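Local coordinates for putative extracellular solute-binding protein (Bordetella bronchiseptica, PDB 4P56) that binds mandelate and probably serves as the periplasmic solute receptor of a TRAP transporter, at residues A[226-231]-A[290-295]; A[114-119]-A[334-339]. One frame throughout, in Å; residues are numbered along the deposited sequence.

Interaction 1: A[226-231]-A[290-295]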
loop_
_atom_site.group_PDB
_atom_site.type_symbol
_atom_site.label_atom_id
_atom_site.label_comp_id
_atom_site.label_asym_id
_atom_site.label_seq_id
_atom_site.Cartn_x
_atom_site.Cartn_y
_atom_site.Cartn_z
ATOM N N ALA A 226 12.230 -15.584 5.506
ATOM C CA ALA A 226 11.473 -14.370 5.797
ATOM C C ALA A 226 11.922 -13.799 7.131
ATOM O O ALA A 226 12.054 -14.548 8.114
ATOM C CB ALA A 226 9.963 -14.673 5.857
ATOM N N THR A 227 12.093 -12.480 7.182
ATOM C CA THR A 227 12.391 -11.786 8.437
ATOM C C THR A 227 11.335 -10.748 8.692
ATOM O O THR A 227 11.089 -9.882 7.867
ATOM C CB THR A 227 13.779 -11.134 8.418
ATOM O OG1 THR A 227 14.754 -12.175 8.242
ATOM C CG2 THR A 227 14.046 -10.387 9.746
ATOM N N GLU A 228 10.676 -10.880 9.830
ATOM C CA GLU A 228 9.611 -9.976 10.209
ATOM C C GLU A 228 10.157 -8.989 11.207
ATOM O O GLU A 228 11.099 -9.283 11.932
ATOM C CB GLU A 228 8.460 -10.740 10.844
ATOM C CG GLU A 228 7.778 -11.730 9.924
ATOM C CD GLU A 228 6.601 -12.352 10.616
ATOM O OE1 GLU A 228 6.789 -13.403 11.249
ATOM O OE2 GLU A 228 5.496 -11.752 10.589
ATOM N N PHE A 229 9.531 -7.818 11.242
ATOM C CA PHE A 229 9.966 -6.717 12.077
ATOM C C PHE A 229 8.750 -6.171 12.813
ATOM O O PHE A 229 7.686 -6.014 12.214
ATOM C CB PHE A 229 10.499 -5.605 11.181
ATOM C CG PHE A 229 11.814 -5.915 10.523
ATOM C CD1 PHE A 229 11.863 -6.658 9.358
ATOM C CD2 PHE A 229 12.997 -5.443 11.065
ATOM C CE1 PHE A 229 13.059 -6.930 8.754
ATOM C CE2 PHE A 229 14.190 -5.720 10.469
ATOM C CZ PHE A 229 14.219 -6.458 9.296
ATOM N N PRO A 230 8.909 -5.836 14.093
ATOM C CA PRO A 230 7.792 -5.257 14.828
ATOM C C PRO A 230 7.321 -3.964 14.198
ATOM O O PRO A 230 8.111 -3.045 13.978
ATOM C CB PRO A 230 8.376 -5.014 16.223
ATOM C CG PRO A 230 9.442 -6.065 16.356
ATOM C CD PRO A 230 10.053 -6.130 14.973
ATOM N N GLY A 231 6.023 -3.910 13.914
ATOM C CA GLY A 231 5.412 -2.747 13.300
ATOM C C GLY A 231 5.756 -2.616 11.835
ATOM O O GLY A 231 5.451 -1.588 11.211
ATOM N N ILE A 290 9.599 -22.423 5.143
ATOM C CA ILE A 290 10.272 -21.143 5.193
ATOM C C ILE A 290 11.006 -21.042 6.505
ATOM O O ILE A 290 10.450 -21.407 7.536
ATOM C CB ILE A 290 9.250 -20.015 5.131
ATOM C CG1 ILE A 290 8.610 -19.989 3.746
ATOM C CG2 ILE A 290 9.898 -18.671 5.416
ATOM C CD1 ILE A 290 7.387 -19.072 3.675
ATOM N N GLU A 291 12.251 -20.572 6.473
ATOM C CA GLU A 291 12.961 -20.261 7.713
ATOM C C GLU A 291 12.542 -18.882 8.183
ATOM O O GLU A 291 12.911 -17.853 7.610
ATOM C CB GLU A 291 14.475 -20.310 7.553
ATOM C CG GLU A 291 15.200 -20.047 8.872
ATOM C CD GLU A 291 16.713 -19.972 8.746
ATOM O OE1 GLU A 291 17.242 -20.137 7.622
ATOM O OE2 GLU A 291 17.377 -19.765 9.790
ATOM N N LEU A 292 11.775 -18.859 9.263
ATOM C CA LEU A 292 11.127 -17.640 9.700
ATOM C C LEU A 292 11.923 -16.964 10.822
ATOM O O LEU A 292 12.166 -17.559 11.870
ATOM C CB LEU A 292 9.733 -17.997 10.191
ATOM C CG LEU A 292 8.871 -16.818 10.638
ATOM C CD1 LEU A 292 8.661 -15.812 9.504
ATOM C CD2 LEU A 292 7.512 -17.319 11.161
ATOM N N VAL A 293 12.316 -15.716 10.607
ATOM C CA VAL A 293 13.125 -14.986 11.579
ATOM C C VAL A 293 12.321 -13.831 12.152
ATOM O O VAL A 293 11.565 -13.175 11.426
ATOM C CB VAL A 293 14.419 -14.454 10.912
ATOM C CG1 VAL A 293 15.245 -13.614 11.878
ATOM C CG2 VAL A 293 15.236 -15.603 10.391
ATOM N N LYS A 294 12.448 -13.609 13.458
ATOM C CA LYS A 294 11.988 -12.363 14.067
ATOM C C LYS A 294 13.217 -11.489 14.242
ATOM O O LYS A 294 14.162 -11.872 14.922
ATOM C CB LYS A 294 11.318 -12.594 15.415
ATOM C CG LYS A 294 10.831 -11.302 16.088
ATOM C CD LYS A 294 9.902 -11.614 17.269
ATOM C CE LYS A 294 9.370 -10.365 17.970
ATOM N NZ LYS A 294 10.341 -9.755 18.931
ATOM N N ALA A 295 13.204 -10.309 13.634
ATOM C CA ALA A 295 14.349 -9.412 13.713
ATOM C C ALA A 295 14.751 -9.242 15.164
ATOM O O ALA A 295 13.918 -8.905 15.992
ATOM C CB ALA A 295 13.998 -8.047 13.109
HETATM O O HOH W 1 8.935 -13.881 12.502
#

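Interaction 2: A[114-119]-A[334-339]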
loop_
_atom_site.group_PDB
_atom_site.type_symbol
_atom_site.label_atom_id
_atom_site.label_comp_id
_atom_site.label_asym_id
_atom_site.label_seq_id
_atom_site.Cartn_x
_atom_site.Cartn_y
_atom_site.Cartn_z
ATOM N N ALA A 114 -2.832 -3.481 8.876
ATOM C CA ALA A 114 -3.305 -2.667 7.776
ATOM C C ALA A 114 -4.499 -1.814 8.206
ATOM O O ALA A 114 -4.671 -0.705 7.711
ATOM C CB ALA A 114 -3.708 -3.539 6.612
ATOM N N THR A 115 -5.346 -2.337 9.092
ATOM C CA THR A 115 -6.523 -1.586 9.517
ATOM C C THR A 115 -6.161 -0.304 10.235
ATOM O O THR A 115 -6.624 0.792 9.866
ATOM C CB THR A 115 -7.475 -2.450 10.365
ATOM O OG1 THR A 115 -7.998 -3.495 9.543
ATOM C CG2 THR A 115 -8.669 -1.607 10.902
ATOM N N SER A 116 -5.349 -0.405 11.277
ATOM C CA SER A 116 -4.959 0.794 12.016
ATOM C C SER A 116 -4.210 1.815 11.131
ATOM O O SER A 116 -4.535 3.021 11.129
ATOM C CB SER A 116 -4.124 0.393 13.246
ATOM O OG SER A 116 -2.897 -0.168 12.805
ATOM N N ARG A 117 -3.253 1.334 10.339
ATOM C CA ARG A 117 -2.475 2.221 9.444
ATOM C C ARG A 117 -3.329 2.894 8.364
ATOM O O ARG A 117 -3.111 4.070 8.035
ATOM C CB ARG A 117 -1.357 1.439 8.768
ATOM C CG ARG A 117 -0.267 2.305 8.190
ATOM C CD ARG A 117 0.726 1.454 7.377
ATOM N NE ARG A 117 1.450 0.460 8.152
ATOM C CZ ARG A 117 2.596 0.708 8.786
ATOM N NH1 ARG A 117 3.124 1.930 8.787
ATOM N NH2 ARG A 117 3.209 -0.259 9.431
ATOM N N SER A 118 -4.279 2.150 7.797
ATOM C CA SER A 118 -5.160 2.699 6.775
ATOM C C SER A 118 -6.003 3.829 7.352
ATOM O O SER A 118 -6.112 4.908 6.777
ATOM C CB SER A 118 -6.118 1.624 6.236
ATOM O OG SER A 118 -5.427 0.606 5.537
ATOM N N ILE A 119 -6.638 3.564 8.483
ATOM C CA ILE A 119 -7.522 4.552 9.083
ATOM C C ILE A 119 -6.725 5.787 9.462
ATOM O O ILE A 119 -7.126 6.899 9.152
ATOM C CB ILE A 119 -8.244 3.990 10.311
ATOM C CG1 ILE A 119 -9.281 2.978 9.850
ATOM C CG2 ILE A 119 -8.931 5.115 11.081
ATOM C CD1 ILE A 119 -9.736 2.063 10.923
ATOM N N ALA A 334 -0.368 9.490 17.116
ATOM C CA ALA A 334 -1.259 9.368 18.260
ATOM C C ALA A 334 -2.405 8.455 17.878
ATOM O O ALA A 334 -2.813 7.581 18.644
ATOM C CB ALA A 334 -1.787 10.712 18.665
ATOM N N GLU A 335 -2.900 8.631 16.667
ATOM C CA GLU A 335 -4.074 7.878 16.247
ATOM C C GLU A 335 -3.769 6.386 16.021
ATOM O O GLU A 335 -4.555 5.516 16.415
ATOM C CB GLU A 335 -4.673 8.499 14.994
ATOM C CG GLU A 335 -5.908 7.753 14.512
ATOM C CD GLU A 335 -6.576 8.432 13.334
ATOM O OE1 GLU A 335 -6.099 9.516 12.914
ATOM O OE2 GLU A 335 -7.584 7.880 12.845
ATOM N N ILE A 336 -2.627 6.077 15.416
ATOM C CA ILE A 336 -2.285 4.674 15.146
ATOM C C ILE A 336 -1.927 3.927 16.441
ATOM O O ILE A 336 -2.291 2.758 16.613
ATOM C CB ILE A 336 -1.193 4.526 14.031
ATOM C CG1 ILE A 336 -1.255 3.124 13.388
ATOM C CG2 ILE A 336 0.171 4.801 14.605
ATOM C CD1 ILE A 336 -0.387 2.958 12.135
ATOM N N LYS A 337 -1.281 4.618 17.375
ATOM C CA LYS A 337 -0.938 4.058 18.681
ATOM C C LYS A 337 -2.227 3.686 19.420
ATOM O O LYS A 337 -2.347 2.583 19.953
ATOM C CB LYS A 337 -0.110 5.088 19.467
ATOM C CG LYS A 337 0.568 4.611 20.739
ATOM C CD LYS A 337 1.184 5.814 21.473
ATOM C CE LYS A 337 1.478 5.506 22.941
ATOM N NZ LYS A 337 1.739 6.755 23.748
ATOM N N GLN A 338 -3.207 4.583 19.399
ATOM C CA GLN A 338 -4.517 4.317 20.000
ATOM C C GLN A 338 -5.284 3.177 19.293
ATOM O O GLN A 338 -5.788 2.238 19.933
ATOM C CB GLN A 338 -5.346 5.596 19.951
ATOM C CG GLN A 338 -6.777 5.422 20.434
ATOM C CD GLN A 338 -7.406 6.743 20.860
ATOM O OE1 GLN A 338 -6.731 7.620 21.414
ATOM N NE2 GLN A 338 -8.700 6.899 20.597
ATOM N N LEU A 339 -5.406 3.260 17.976
ATOM C CA LEU A 339 -6.024 2.161 17.235
ATOM C C LEU A 339 -5.359 0.804 17.539
ATOM O O LEU A 339 -6.039 -0.196 17.806
ATOM C CB LEU A 339 -5.984 2.464 15.736
ATOM C CG LEU A 339 -6.935 3.599 15.346
ATOM C CD1 LEU A 339 -6.681 4.052 13.912
ATOM C CD2 LEU A 339 -8.371 3.125 15.518
#

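Interaction 1: A[226-231]-A[290-295]
A parallel strand pair at one edge of the mixed six-stranded sheet is formed where Ala226, Thr227 and Glu228 run beside Leu292, Val293 and Lys294. Four backbone hydrogen bonds join the two segments. Ala226 N donates to Glu291 O at 3.2 Å, and Ala226 O accepts Val293 N at 2.8 Å. Glu228 repeats the pattern, with its N bound to Val293 O and its O bound to Ala295 N.

Thr227 and Val293 lie side by side on one face and point the same way. Thr227 OG1 rests 3.5 Å from Val293 CB, while its hydrogen bond goes to Val158 O. On the other face Ala226 CB touches Leu292 CD1 at 4.0 Å. Glu228 CG sits beside its own backbone N (chi1 -63°), and the extended chain carries OE1 to 3.5 Å from Leu292 CD1. A water links Glu228 OE1 to Val293 O, the second bond being weak. Glu228 OE2 forms a salt bridge with Arg282.

Past the strand end, Ala295 CB lies over one face of the Phe229 ring, 3.8 Å from its centroid, in a CH-pi contact. Strand 291-294, beside strand 225-228, forms an outer edge of the mixed sheet in this family 7 solute-binding fold.

Interaction 2: A[114-119]-A[334-339]
Ile336 drives its CD1 methyl against the backbone of Arg117, and this is the close-packed side of the contact. Ile336 CD1 lies 3.5 Å from Arg117 CA and also touches Arg117 CB. With CG1 anti to the backbone N (chi1 -158°), the extended Ile336 chain reaches across to the other helix. The two side chains meet at a slant, and Arg117 then leads away from helix 334-339. Its guanidinium group is held by Ala105 O and Ser110 OG through NH1.

Ser116 packs beside Ile336. Its CB meets Leu339 CB at 3.7 Å, and its OG lies 3.7 Å from Ile336 CG1. The hydroxyl is hydrogen-bonded to Asp340, just beyond the second segment. No hydrogen bond joins the two segments directly.

The contact is a nearly antiparallel helix pair. The axes of the two segments come within 8.9 Å, with 152° between their directions. The pair sets the start of helix 114-129 against the C-terminal helix 325-340 of the solute-binding protein. Strand 139-145 and helix 263-285 also touch side chains of segment 114-119.

The other side, at Glu335 and Leu339, is partly exposed and more polar, although Ile119, which they touch, is buried. Leu339 CD1 reaches Ile119 CG2 at 3.8 Å and also approaches Ser116 O. Glu335 crosses Ile119 at about a right angle, its OE2 3.5 Å from Ile119 CG2. That carboxylate has a long, weak ion pair with Arg264 and lies close to Asp123. The nearby acid could raise its proton affinity, which Arg264 would partly offset.

From the N terminus, the chain first reaches segment 114-119 at the start of helix 114-129. It later forms strand 225-228 and the residues after it, to Gly231. A largely helical excursion, including helix 263-285, returns it to strand 291-294. There interaction 1 closes a loop with 58 residues between its segments and adds strand 291-294 to the edge of the mixed sheet. Helices 297-307 and 310-320 follow. Interaction 2 then closes the larger loop, setting helix 325-340 against the start of helix 114-129. Interaction 1 is nested inside the loop closed by interaction 2. The two touch where Gly231 O packs 3.2 Å from Arg117 NH2.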